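Local coordinates for protein Non-heme chloroperoxidase CPO-A1 (Streptomyces aureofaciens, PDB 1A8Q) that brominates its substrates as a cofactor-free peroxidase and may be a chlorinating enzyme in the biosynthesis of 7-chlorotetracycline, at residues G27-G32 with Y182-Q187; P62-Y67 with T188-V193; D129-G134 with I228-R233; E138-L143 with R194-F199. One frame throughout, in Å; residues are numbered along the deposited sequence.

Contact 1: G27-G32 with Y182-Q187; sequences GWPLNG and YMAMAQ
Pro29 and Gln187 bring together two parts of an alpha/beta hydrolase fold: the loop after strand 21-25, which borders the active site, and the end of helix 174-184, one of the cap helices, with the type I turn from Ala184 to Gln187. Gln187 illustrates how a long amide side chain can line a loop. Its CB begins 4.1 Å from Pro29 O. With CG anti to the backbone N (chi1 -179°) and the chain extended from there, the amide is delivered along the proline ring. CD lies 3.7 Å from Pro29 CB, and both amide atoms, OE1 and NE2, are 3.5 Å from that same Pro29 CB. OE1 then continues to the indole, 3.4 Å from Trp28 CD1, with amide and ring planes 53° apart. The indole nitrogen is occupied elsewhere, by Gly192 O. Further along, apolar packing takes over: Pro29 CG meets Ala184 CB, while one methyl of Leu30, CD2, rests against Met183 CB. The peptide bond before Pro29 is cis; Pro29 O takes a CA-H...O contact from Ala184 CA at 3.4 Å, with 157° at the hydrogen. Trp155 of helix 137-162 touches Pro29, Ala184 and Gln187, adding a second helix to this buried contact. A water bridges the two backbones, donating to Leu30 O and to Met183 O (2.8 Å from the water oxygen) and accepting from Asn31 ND2, whose amide partner OD1 is held by Asp33 N.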
loop_
_atom_site.group_PDB
_atom_site.type_symbol
_atom_site.label_atom_id
_atom_site.label_comp_id
_atom_site.label_asym_id
_atom_site.label_seq_id
_atom_site.Cartn_x
_atom_site.Cartn_y
_atom_site.Cartn_z
ATOM N N GLY A 27 -0.935 -2.364 -2.262
ATOM C CA GLY A 27 -0.297 -1.497 -3.276
ATOM C C GLY A 27 -0.639 -1.930 -4.710
ATOM O O GLY A 27 -1.403 -2.850 -4.935
ATOM N N TRP A 28 -0.010 -1.228 -5.660
ATOM C CA TRP A 28 -0.214 -1.534 -7.082
ATOM C C TRP A 28 0.768 -2.593 -7.471
ATOM O O TRP A 28 1.949 -2.557 -7.073
ATOM C CB TRP A 28 0.136 -0.212 -7.795
ATOM C CG TRP A 28 0.166 -0.131 -9.301
ATOM C CD1 TRP A 28 -0.843 0.241 -10.108
ATOM C CD2 TRP A 28 1.302 -0.370 -10.147
ATOM N NE1 TRP A 28 -0.445 0.241 -11.423
ATOM C CE2 TRP A 28 0.871 -0.126 -11.464
ATOM C CE3 TRP A 28 2.627 -0.750 -9.945
ATOM C CZ2 TRP A 28 1.707 -0.246 -12.580
ATOM C CZ3 TRP A 28 3.469 -0.879 -11.042
ATOM C CH2 TRP A 28 2.988 -0.626 -12.346
ATOM N N PRO A 29 0.414 -3.489 -8.417
ATOM C CA PRO A 29 -0.922 -3.657 -8.973
ATOM C C PRO A 29 -1.647 -4.868 -8.395
ATOM O O PRO A 29 -2.193 -5.732 -9.116
ATOM C CB PRO A 29 -0.498 -4.008 -10.421
ATOM C CG PRO A 29 0.725 -4.863 -10.265
ATOM C CD PRO A 29 1.411 -4.408 -8.998
ATOM N N LEU A 30 -1.607 -4.986 -7.074
ATOM C CA LEU A 30 -2.045 -6.226 -6.413
ATOM C C LEU A 30 -3.423 -6.108 -5.852
ATOM O O LEU A 30 -4.297 -5.471 -6.444
ATOM C CB LEU A 30 -0.963 -6.525 -5.345
ATOM C CG LEU A 30 0.475 -6.518 -5.851
ATOM C CD1 LEU A 30 1.410 -6.833 -4.669
ATOM C CD2 LEU A 30 0.693 -7.527 -6.977
ATOM N N ASN A 31 -3.683 -6.816 -4.737
ATOM C CA ASN A 31 -5.000 -6.802 -4.157
ATOM C C ASN A 31 -4.867 -7.324 -2.713
ATOM O O ASN A 31 -3.713 -7.455 -2.317
ATOM C CB ASN A 31 -6.037 -7.587 -4.973
ATOM C CG ASN A 31 -5.668 -9.041 -5.183
ATOM O OD1 ASN A 31 -5.547 -9.779 -4.202
ATOM N ND2 ASN A 31 -5.536 -9.542 -6.425
ATOM N N GLY A 32 -5.946 -7.507 -2.000
ATOM C CA GLY A 32 -5.856 -7.904 -0.597
ATOM C C GLY A 32 -5.183 -9.235 -0.366
ATOM O O GLY A 32 -4.679 -9.482 0.754
ATOM N N TYR A 182 -0.034 -13.342 -10.905
ATOM C CA TYR A 182 -1.409 -13.819 -10.709
ATOM C C TYR A 182 -2.310 -12.741 -10.136
ATOM O O TYR A 182 -3.458 -12.567 -10.577
ATOM C CB TYR A 182 -1.328 -15.018 -9.725
ATOM C CG TYR A 182 -2.647 -15.595 -9.285
ATOM C CD1 TYR A 182 -3.279 -15.158 -8.131
ATOM C CD2 TYR A 182 -3.202 -16.670 -9.994
ATOM C CE1 TYR A 182 -4.477 -15.692 -7.707
ATOM C CE2 TYR A 182 -4.385 -17.234 -9.549
ATOM C CZ TYR A 182 -4.989 -16.773 -8.404
ATOM O OH TYR A 182 -6.184 -17.288 -7.959
ATOM N N MET A 183 -1.849 -11.993 -9.111
ATOM C CA MET A 183 -2.630 -10.914 -8.565
ATOM C C MET A 183 -2.796 -9.773 -9.612
ATOM O O MET A 183 -3.900 -9.220 -9.660
ATOM C CB MET A 183 -1.948 -10.340 -7.277
ATOM C CG MET A 183 -2.086 -11.448 -6.196
ATOM S SD MET A 183 -1.427 -10.720 -4.635
ATOM C CE MET A 183 0.288 -11.091 -4.891
ATOM N N ALA A 184 -1.736 -9.474 -10.313
ATOM C CA ALA A 184 -1.797 -8.337 -11.278
ATOM C C ALA A 184 -2.717 -8.621 -12.440
ATOM O O ALA A 184 -3.352 -7.681 -12.959
ATOM C CB ALA A 184 -0.375 -8.082 -11.747
ATOM N N MET A 185 -2.962 -9.904 -12.781
ATOM C CA MET A 185 -3.830 -10.198 -13.939
ATOM C C MET A 185 -5.251 -9.868 -13.599
ATOM O O MET A 185 -6.112 -9.764 -14.499
ATOM C CB MET A 185 -3.668 -11.681 -14.338
ATOM C CG MET A 185 -2.292 -11.920 -14.980
ATOM S SD MET A 185 -2.076 -10.985 -16.531
ATOM C CE MET A 185 -3.278 -11.907 -17.505
ATOM N N ALA A 186 -5.637 -9.645 -12.333
ATOM C CA ALA A 186 -6.991 -9.292 -11.983
ATOM C C ALA A 186 -7.201 -7.775 -12.014
ATOM O O ALA A 186 -8.356 -7.368 -11.802
ATOM C CB ALA A 186 -7.338 -9.781 -10.567
ATOM N N GLN A 187 -6.146 -7.010 -12.290
ATOM C CA GLN A 187 -6.380 -5.549 -12.304
ATOM C C GLN A 187 -6.860 -5.080 -13.699
ATOM O O GLN A 187 -6.300 -5.568 -14.677
ATOM C CB GLN A 187 -5.040 -4.910 -12.008
ATOM C CG GLN A 187 -5.072 -3.368 -11.943
ATOM C CD GLN A 187 -3.685 -2.772 -11.913
ATOM O OE1 GLN A 187 -3.322 -1.949 -10.999
ATOM N NE2 GLN A 187 -2.870 -3.075 -12.879
HETATM O O HOH W 1 -5.389 -7.123 -8.613
#

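Contact 2: P62-Y67 with T188-V193; sequences PVWDGY and TIEGGV
Hydrogen bonding joins Tyr67 to Thr188 in a directed chain that shows how one hydroxyl can serve a loop and a helix start together. Gly191 N donates to Thr188 OG1 at 2.9 Å; that oxygen donates to Tyr67 OH, 2.8 Å from OG1; and Tyr67 OH donates in turn to Val63 O at 2.6 Å. In the last bond the phenol oxygen is tilted 33° from the carbonyl plane. Each hydroxyl thus gives one bond and takes one, which fixes its rotation. A water adds an indirect link, donating to both Trp64 O and Glu190 OE2.

CH-pi contacts form the second group. Gly191 CA sits over the centre of the Tyr67 ring, 3.5 Å from its centroid, where the absence of a side chain permits this close approach. Glu190 packs on one face of the Trp64 indole, CG lying 3.7 Å from the centroid of the six-membered ring. The bend at chi2 (62°) lays the carboxylate over the same ring, nearly parallel to it at 14°, and CD comes to 3.4 Å from Trp64 CH2. The carboxylate's charge is met by Arg194, one turn on, in a salt bridge from OE2.

Apolar packing is slight: the Thr188 methyl CG2 rests 3.8 Å from Pro62 CB. Taken together, the threonine N-cap of helix 189-201, capping Gly191 N while bonding Tyr67, joins a cap helix of the alpha/beta hydrolase fold to the loop before helix 69-82.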
loop_
_atom_site.group_PDB
_atom_site.type_symbol
_atom_site.label_atom_id
_atom_site.label_comp_id
_atom_site.label_asym_id
_atom_site.label_seq_id
_atom_site.Cartn_x
_atom_site.Cartn_y
_atom_site.Cartn_z
ATOM N N PRO A 62 -14.755 -4.184 -11.797
ATOM C CA PRO A 62 -13.792 -3.761 -12.775
ATOM C C PRO A 62 -14.246 -2.432 -13.390
ATOM O O PRO A 62 -14.761 -2.355 -14.509
ATOM C CB PRO A 62 -13.815 -4.878 -13.839
ATOM C CG PRO A 62 -15.158 -5.511 -13.702
ATOM C CD PRO A 62 -15.567 -5.357 -12.238
ATOM N N VAL A 63 -14.102 -1.351 -12.620
ATOM C CA VAL A 63 -14.555 -0.022 -13.018
ATOM C C VAL A 63 -13.636 0.631 -14.027
ATOM O O VAL A 63 -12.454 0.335 -14.143
ATOM C CB VAL A 63 -14.708 0.946 -11.820
ATOM C CG1 VAL A 63 -15.718 0.449 -10.798
ATOM C CG2 VAL A 63 -13.355 1.168 -11.134
ATOM N N TRP A 64 -14.263 1.626 -14.722
ATOM C CA TRP A 64 -13.492 2.449 -15.638
ATOM C C TRP A 64 -12.905 3.682 -14.892
ATOM O O TRP A 64 -11.801 4.071 -15.259
ATOM C CB TRP A 64 -14.452 3.023 -16.730
ATOM C CG TRP A 64 -13.761 4.009 -17.629
ATOM C CD1 TRP A 64 -14.053 5.348 -17.692
ATOM C CD2 TRP A 64 -12.646 3.782 -18.470
ATOM N NE1 TRP A 64 -13.171 5.970 -18.551
ATOM C CE2 TRP A 64 -12.295 5.034 -19.041
ATOM C CE3 TRP A 64 -11.885 2.679 -18.870
ATOM C CZ2 TRP A 64 -11.240 5.179 -19.930
ATOM C CZ3 TRP A 64 -10.834 2.806 -19.747
ATOM C CH2 TRP A 64 -10.543 4.067 -20.305
ATOM N N ASP A 65 -13.731 4.224 -14.017
ATOM C CA ASP A 65 -13.355 5.560 -13.525
ATOM C C ASP A 65 -13.022 5.549 -12.040
ATOM O O ASP A 65 -13.185 4.540 -11.369
ATOM C CB ASP A 65 -14.579 6.501 -13.687
ATOM C CG ASP A 65 -15.872 5.772 -13.491
ATOM O OD1 ASP A 65 -16.181 5.140 -12.458
ATOM O OD2 ASP A 65 -16.654 5.780 -14.497
ATOM N N GLY A 66 -12.606 6.749 -11.603
ATOM C CA GLY A 66 -12.344 6.868 -10.164
ATOM C C GLY A 66 -10.999 6.363 -9.724
ATOM O O GLY A 66 -10.850 6.087 -8.504
ATOM N N TYR A 67 -9.993 6.287 -10.582
ATOM C CA TYR A 67 -8.652 5.860 -10.163
ATOM C C TYR A 67 -7.859 7.097 -9.692
ATOM O O TYR A 67 -6.913 7.536 -10.350
ATOM C CB TYR A 67 -7.953 5.162 -11.328
ATOM C CG TYR A 67 -8.607 3.818 -11.653
ATOM C CD1 TYR A 67 -8.505 2.742 -10.768
ATOM C CD2 TYR A 67 -9.284 3.639 -12.848
ATOM C CE1 TYR A 67 -9.123 1.534 -11.040
ATOM C CE2 TYR A 67 -9.873 2.415 -13.163
ATOM C CZ TYR A 67 -9.799 1.382 -12.261
ATOM O OH TYR A 67 -10.364 0.156 -12.562
ATOM N N THR A 188 -7.744 -4.090 -13.716
ATOM C CA THR A 188 -8.136 -3.591 -15.055
ATOM C C THR A 188 -6.943 -2.933 -15.702
ATOM O O THR A 188 -6.036 -2.349 -15.079
ATOM C CB THR A 188 -9.269 -2.565 -14.986
ATOM O OG1 THR A 188 -8.774 -1.449 -14.217
ATOM C CG2 THR A 188 -10.497 -3.154 -14.317
ATOM N N ILE A 189 -6.943 -2.857 -17.060
ATOM C CA ILE A 189 -5.808 -2.191 -17.718
ATOM C C ILE A 189 -5.841 -0.684 -17.453
ATOM O O ILE A 189 -4.765 -0.120 -17.247
ATOM C CB ILE A 189 -5.821 -2.459 -19.252
ATOM C CG1 ILE A 189 -4.471 -2.027 -19.839
ATOM C CG2 ILE A 189 -7.058 -1.801 -19.858
ATOM C CD1 ILE A 189 -4.283 -2.473 -21.306
ATOM N N GLU A 190 -7.019 -0.105 -17.255
ATOM C CA GLU A 190 -7.135 1.340 -17.010
ATOM C C GLU A 190 -6.650 1.623 -15.589
ATOM O O GLU A 190 -5.978 2.634 -15.383
ATOM C CB GLU A 190 -8.583 1.766 -17.193
ATOM C CG GLU A 190 -8.825 3.277 -17.025
ATOM C CD GLU A 190 -8.112 4.164 -17.994
ATOM O OE1 GLU A 190 -7.330 3.730 -18.875
ATOM O OE2 GLU A 190 -8.255 5.411 -17.814
ATOM N N GLY A 191 -6.946 0.722 -14.659
ATOM C CA GLY A 191 -6.413 0.952 -13.287
ATOM C C GLY A 191 -4.895 0.815 -13.300
ATOM O O GLY A 191 -4.168 1.531 -12.564
ATOM N N GLY A 192 -4.366 -0.087 -14.113
ATOM C CA GLY A 192 -2.936 -0.280 -14.285
ATOM C C GLY A 192 -2.246 1.042 -14.637
ATOM O O GLY A 192 -1.332 1.515 -13.941
ATOM N N VAL A 193 -2.738 1.689 -15.689
ATOM C CA VAL A 193 -2.115 2.966 -16.106
ATOM C C VAL A 193 -2.532 4.173 -15.306
ATOM O O VAL A 193 -1.655 4.979 -14.915
ATOM C CB VAL A 193 -2.459 3.235 -17.606
ATOM C CG1 VAL A 193 -1.951 2.081 -18.470
ATOM C CG2 VAL A 193 -3.925 3.468 -17.826
HETATM O O HOH W 2 -10.213 6.213 -16.078
#

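Contact 3: D129-G134 with I228-R233; sequences DKNPDG and IDATGR
A small, partly buried packing contact links Asp133 and Ala230, where the loop leading into helix 137-162 passes the segment leading into helix 232-238. One methyl serves as the meeting point. Ala230 CB touches Asp133 O at 3.5 Å and Asn131 OD1 at 3.7 Å, and lies 3.9 Å from Gly134 CA. These three groups are gathered by a type I beta turn from Asn131 to Gly134, closed by Gly134 N bonding to Asn131 O. The Asn131 amide is steadied from its other atom, since ND2 donates to Ile126 O.

At the solvent-facing edge, two acids come near each other. Asp133 OD2 lies 4.2 Å from Asp229 CB, while the carboxylates, turned 56° apart, stay separated at 5.1 Å between Asp133 OD2 and Asp229 OD2. Any repulsion is probably eased by Arg233, whose NE meets Asp229 OD1 at 2.9 Å in a salt bridge, the oxygen lying in the guanidinium plane.

Around Ala230 the segment leans on the central sheet: Ile228 and Thr231 pack on His219 of strand 215-220, and Ile228 and Arg233 reach Val246 of strand 243-247.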
loop_
_atom_site.group_PDB
_atom_site.type_symbol
_atom_site.label_atom_id
_atom_site.label_comp_id
_atom_site.label_asym_id
_atom_site.label_seq_id
_atom_site.Cartn_x
_atom_site.Cartn_y
_atom_site.Cartn_z
ATOM N N ASP A 129 13.128 20.093 -8.766
ATOM C CA ASP A 129 14.218 20.807 -8.061
ATOM C C ASP A 129 14.028 20.834 -6.569
ATOM O O ASP A 129 14.995 20.950 -5.787
ATOM C CB ASP A 129 14.283 22.243 -8.642
ATOM C CG ASP A 129 14.781 22.304 -10.058
ATOM O OD1 ASP A 129 15.410 21.329 -10.530
ATOM O OD2 ASP A 129 14.553 23.293 -10.789
ATOM N N LYS A 130 12.791 20.777 -6.063
ATOM C CA LYS A 130 12.465 20.738 -4.655
ATOM C C LYS A 130 12.621 19.328 -4.091
ATOM O O LYS A 130 12.827 19.187 -2.870
ATOM C CB LYS A 130 11.005 21.183 -4.521
ATOM C CG LYS A 130 10.322 21.293 -3.191
ATOM C CD LYS A 130 8.846 21.624 -3.412
ATOM C CE LYS A 130 8.057 21.524 -2.130
ATOM N NZ LYS A 130 6.597 21.697 -2.398
ATOM N N ASN A 131 12.603 18.285 -4.916
ATOM C CA ASN A 131 12.714 16.882 -4.468
ATOM C C ASN A 131 13.691 16.146 -5.357
ATOM O O ASN A 131 13.358 15.311 -6.242
ATOM C CB ASN A 131 11.343 16.205 -4.573
ATOM C CG ASN A 131 11.218 14.774 -4.092
ATOM O OD1 ASN A 131 11.926 14.359 -3.183
ATOM N ND2 ASN A 131 10.334 13.931 -4.668
ATOM N N PRO A 132 14.976 16.411 -5.233
ATOM C CA PRO A 132 15.991 15.904 -6.142
ATOM C C PRO A 132 16.250 14.411 -6.022
ATOM O O PRO A 132 16.745 13.807 -6.979
ATOM C CB PRO A 132 17.234 16.739 -5.847
ATOM C CG PRO A 132 17.050 17.168 -4.442
ATOM C CD PRO A 132 15.571 17.402 -4.280
ATOM N N ASP A 133 15.816 13.801 -4.937
ATOM C CA ASP A 133 15.958 12.367 -4.745
ATOM C C ASP A 133 14.738 11.595 -5.201
ATOM O O ASP A 133 14.677 10.384 -4.938
ATOM C CB ASP A 133 16.146 12.062 -3.244
ATOM C CG ASP A 133 17.474 12.636 -2.770
ATOM O OD1 ASP A 133 18.394 12.656 -3.612
ATOM O OD2 ASP A 133 17.536 13.030 -1.602
ATOM N N GLY A 134 13.811 12.240 -5.891
ATOM C CA GLY A 134 12.576 11.550 -6.293
ATOM C C GLY A 134 12.808 10.777 -7.590
ATOM O O GLY A 134 13.930 10.650 -8.088
ATOM N N ILE A 228 13.650 5.241 -0.744
ATOM C CA ILE A 228 13.543 5.600 0.662
ATOM C C ILE A 228 13.843 7.054 0.943
ATOM O O ILE A 228 13.109 7.630 1.744
ATOM C CB ILE A 228 14.429 4.664 1.519
ATOM C CG1 ILE A 228 14.168 4.894 2.997
ATOM C CG2 ILE A 228 15.911 4.780 1.182
ATOM C CD1 ILE A 228 14.844 3.845 3.881
ATOM N N ASP A 229 14.890 7.605 0.351
ATOM C CA ASP A 229 15.211 9.003 0.733
ATOM C C ASP A 229 14.175 10.041 0.389
ATOM O O ASP A 229 14.084 11.136 1.000
ATOM C CB ASP A 229 16.551 9.356 0.059
ATOM C CG ASP A 229 17.681 8.550 0.672
ATOM O OD1 ASP A 229 17.637 8.167 1.861
ATOM O OD2 ASP A 229 18.628 8.281 -0.084
ATOM N N ALA A 230 13.395 9.839 -0.665
ATOM C CA ALA A 230 12.381 10.799 -1.065
ATOM C C ALA A 230 11.083 10.598 -0.316
ATOM O O ALA A 230 10.214 11.449 -0.348
ATOM C CB ALA A 230 12.089 10.685 -2.566
ATOM N N THR A 231 10.843 9.374 0.200
ATOM C CA THR A 231 9.514 9.075 0.756
ATOM C C THR A 231 9.597 8.750 2.236
ATOM O O THR A 231 9.500 9.637 3.073
ATOM C CB THR A 231 8.910 7.876 -0.043
ATOM O OG1 THR A 231 9.827 6.779 0.048
ATOM C CG2 THR A 231 8.785 8.325 -1.503
ATOM N N GLY A 232 9.788 7.505 2.662
ATOM C CA GLY A 232 9.852 7.138 4.067
ATOM C C GLY A 232 10.715 8.026 4.968
ATOM O O GLY A 232 10.257 8.359 6.066
ATOM N N ARG A 233 11.928 8.337 4.558
ATOM C CA ARG A 233 12.724 9.258 5.417
ATOM C C ARG A 233 12.059 10.604 5.603
ATOM O O ARG A 233 12.150 11.213 6.689
ATOM C CB ARG A 233 14.116 9.404 4.817
ATOM C CG ARG A 233 15.043 8.293 5.282
ATOM C CD ARG A 233 16.491 8.671 5.010
ATOM N NE ARG A 233 17.247 7.468 4.673
ATOM C CZ ARG A 233 17.704 6.624 5.580
ATOM N NH1 ARG A 233 17.486 6.838 6.873
ATOM N NH2 ARG A 233 18.388 5.562 5.199
#

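Contact 4: E138-L143 with R194-F199; sequences EVFDAL and RCVDAF
Arg194 NH2 donates to Asp197 OD2 at 2.6 Å, an almost straight bond (175°) on the same helix as Val196, which meets Phe140 across the contact. This salt bridge, within one helix turn, lies in the guanidinium plane. The other carboxylate oxygen of Asp197, OD1, has a salt bridge to Lys144 of the facing helix, so two cations probably stabilise the negative charge while the second ties the helices together. Those helices, 137-162 and 189-201, belong to the helical cap of the alpha/beta hydrolase fold; here their segments run nearly antiparallel, at 163°, the closest approach of their axes being 9.7 Å.

The interface illustrates how branched and aromatic side chains can pack between two helices. Val196 divides its two methyls: CG1, anti to the backbone N (chi1 -179°), lies 3.8 Å from Phe140 O and 3.9 Å from Phe140 CB, whereas CG2 approaches Leu143 CB at 4.2 Å. One helix turn beyond Val196, Phe199 sets its ring over Val196 CA, which lies near the rim of one face. The edge of that ring then receives both partners from the other helix, Phe140 CE1 and Leu143 CD1, close to its plane. Phe140 also meets the ring of Tyr201, while Trp28 packs edge-to-face with Phe199. The side chains that touch across the two segments are apolar, and Arg194 and Asp197 take no direct part. Phe140 CE1 comes to 3.9 Å from Phe199 CE1, and Leu143 CD1 stops 4.2 Å from Phe199 CZ.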
loop_
_atom_site.group_PDB
_atom_site.type_symbol
_atom_site.label_atom_id
_atom_site.label_comp_id
_atom_site.label_asym_id
_atom_site.label_seq_id
_atom_site.Cartn_x
_atom_site.Cartn_y
_atom_site.Cartn_z
ATOM N N GLU A 138 10.514 9.962 -16.635
ATOM C CA GLU A 138 10.715 8.893 -17.600
ATOM C C GLU A 138 10.366 7.520 -17.001
ATOM O O GLU A 138 9.966 6.604 -17.747
ATOM C CB GLU A 138 12.155 8.762 -18.072
ATOM C CG GLU A 138 12.973 9.896 -18.604
ATOM C CD GLU A 138 14.458 9.691 -18.314
ATOM O OE1 GLU A 138 14.823 9.300 -17.177
ATOM O OE2 GLU A 138 15.288 9.924 -19.223
ATOM N N VAL A 139 10.582 7.332 -15.710
ATOM C CA VAL A 139 10.241 6.042 -15.080
ATOM C C VAL A 139 8.735 5.816 -15.134
ATOM O O VAL A 139 8.275 4.700 -15.465
ATOM C CB VAL A 139 10.788 6.017 -13.643
ATOM C CG1 VAL A 139 10.226 4.824 -12.862
ATOM C CG2 VAL A 139 12.322 5.931 -13.716
ATOM N N PHE A 140 7.956 6.828 -14.800
ATOM C CA PHE A 140 6.489 6.675 -14.809
ATOM C C PHE A 140 6.012 6.470 -16.230
ATOM O O PHE A 140 5.116 5.653 -16.515
ATOM C CB PHE A 140 5.833 7.909 -14.184
ATOM C CG PHE A 140 6.290 8.025 -12.744
ATOM C CD1 PHE A 140 6.076 7.012 -11.837
ATOM C CD2 PHE A 140 6.901 9.169 -12.297
ATOM C CE1 PHE A 140 6.477 7.108 -10.521
ATOM C CE2 PHE A 140 7.304 9.283 -10.972
ATOM C CZ PHE A 140 7.082 8.271 -10.069
ATOM N N ASP A 141 6.642 7.201 -17.169
ATOM C CA ASP A 141 6.258 6.961 -18.582
ATOM C C ASP A 141 6.473 5.500 -18.938
ATOM O O ASP A 141 5.638 4.918 -19.674
ATOM C CB ASP A 141 7.096 7.831 -19.517
ATOM C CG ASP A 141 6.795 9.309 -19.428
ATOM O OD1 ASP A 141 5.719 9.698 -18.951
ATOM O OD2 ASP A 141 7.680 10.101 -19.841
ATOM N N ALA A 142 7.612 4.924 -18.572
ATOM C CA ALA A 142 7.974 3.556 -18.872
ATOM C C ALA A 142 7.002 2.574 -18.211
ATOM O O ALA A 142 6.646 1.564 -18.848
ATOM C CB ALA A 142 9.390 3.169 -18.447
ATOM N N LEU A 143 6.582 2.839 -16.970
ATOM C CA LEU A 143 5.581 1.919 -16.379
ATOM C C LEU A 143 4.296 1.912 -17.182
ATOM O O LEU A 143 3.708 0.839 -17.411
ATOM C CB LEU A 143 5.255 2.315 -14.940
ATOM C CG LEU A 143 6.493 2.273 -14.034
ATOM C CD1 LEU A 143 6.069 2.804 -12.651
ATOM C CD2 LEU A 143 7.011 0.842 -13.844
ATOM N N ARG A 194 -3.779 4.364 -14.882
ATOM C CA ARG A 194 -4.191 5.569 -14.190
ATOM C C ARG A 194 -3.597 5.616 -12.777
ATOM O O ARG A 194 -3.358 6.725 -12.267
ATOM C CB ARG A 194 -5.710 5.661 -14.002
ATOM C CG ARG A 194 -6.493 5.890 -15.289
ATOM C CD ARG A 194 -6.554 7.410 -15.569
ATOM N NE ARG A 194 -5.241 7.840 -16.044
ATOM C CZ ARG A 194 -4.827 7.660 -17.297
ATOM N NH1 ARG A 194 -5.654 7.059 -18.149
ATOM N NH2 ARG A 194 -3.623 8.066 -17.717
ATOM N N CYS A 195 -3.406 4.420 -12.181
ATOM C CA CYS A 195 -2.777 4.488 -10.841
ATOM C C CYS A 195 -1.361 5.028 -10.944
ATOM O O CYS A 195 -0.920 5.671 -9.948
ATOM C CB CYS A 195 -2.691 3.068 -10.244
ATOM S SG CYS A 195 -4.309 2.588 -9.550
ATOM N N VAL A 196 -0.610 4.800 -12.005
ATOM C CA VAL A 196 0.731 5.350 -12.140
ATOM C C VAL A 196 0.693 6.880 -12.088
ATOM O O VAL A 196 1.485 7.508 -11.367
ATOM C CB VAL A 196 1.403 4.910 -13.451
ATOM C CG1 VAL A 196 2.820 5.476 -13.543
ATOM C CG2 VAL A 196 1.458 3.373 -13.446
ATOM N N ASP A 197 -0.198 7.478 -12.859
ATOM C CA ASP A 197 -0.364 8.937 -12.853
ATOM C C ASP A 197 -0.690 9.396 -11.428
ATOM O O ASP A 197 -0.192 10.431 -10.976
ATOM C CB ASP A 197 -1.484 9.418 -13.766
ATOM C CG ASP A 197 -1.112 9.388 -15.240
ATOM O OD1 ASP A 197 0.064 9.368 -15.582
ATOM O OD2 ASP A 197 -2.031 9.379 -16.089
ATOM N N ALA A 198 -1.598 8.665 -10.771
ATOM C CA ALA A 198 -1.941 9.111 -9.425
ATOM C C ALA A 198 -0.750 8.946 -8.487
ATOM O O ALA A 198 -0.541 9.881 -7.691
ATOM C CB ALA A 198 -3.140 8.332 -8.890
ATOM N N PHE A 199 -0.089 7.783 -8.454
ATOM C CA PHE A 199 0.930 7.643 -7.391
ATOM C C PHE A 199 2.218 8.377 -7.692
ATOM O O PHE A 199 2.945 8.710 -6.747
ATOM C CB PHE A 199 1.181 6.175 -7.060
ATOM C CG PHE A 199 1.880 5.272 -8.022
ATOM C CD1 PHE A 199 3.175 5.450 -8.445
ATOM C CD2 PHE A 199 1.223 4.088 -8.409
ATOM C CE1 PHE A 199 3.831 4.542 -9.256
ATOM C CE2 PHE A 199 1.862 3.203 -9.249
ATOM C CZ PHE A 199 3.149 3.386 -9.668
#

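Contacts 1, 2 and 4 form one continuous patch, with Trp28 of contact 1 at the joint. Its NE1 makes a probable hydrogen bond to Gly192 O of contact 2 at 3.0 Å, and its ring reaches contact 4, CD2 being 3.7 Å from Phe199 CE2. Contacts 2 and 4 share helix 189-201 and touch where Tyr67 CB meets Arg194 CB at 3.5 Å. The patch borders the catalytic triad of Ser94, Asp223 and His252: the side chains of Trp28 and Phe199 are each about 6 Å from that of Ser94. Contact 3 touches none of the others; its centre is 17 Å from that of contact 4, which is nested in the loop it closes.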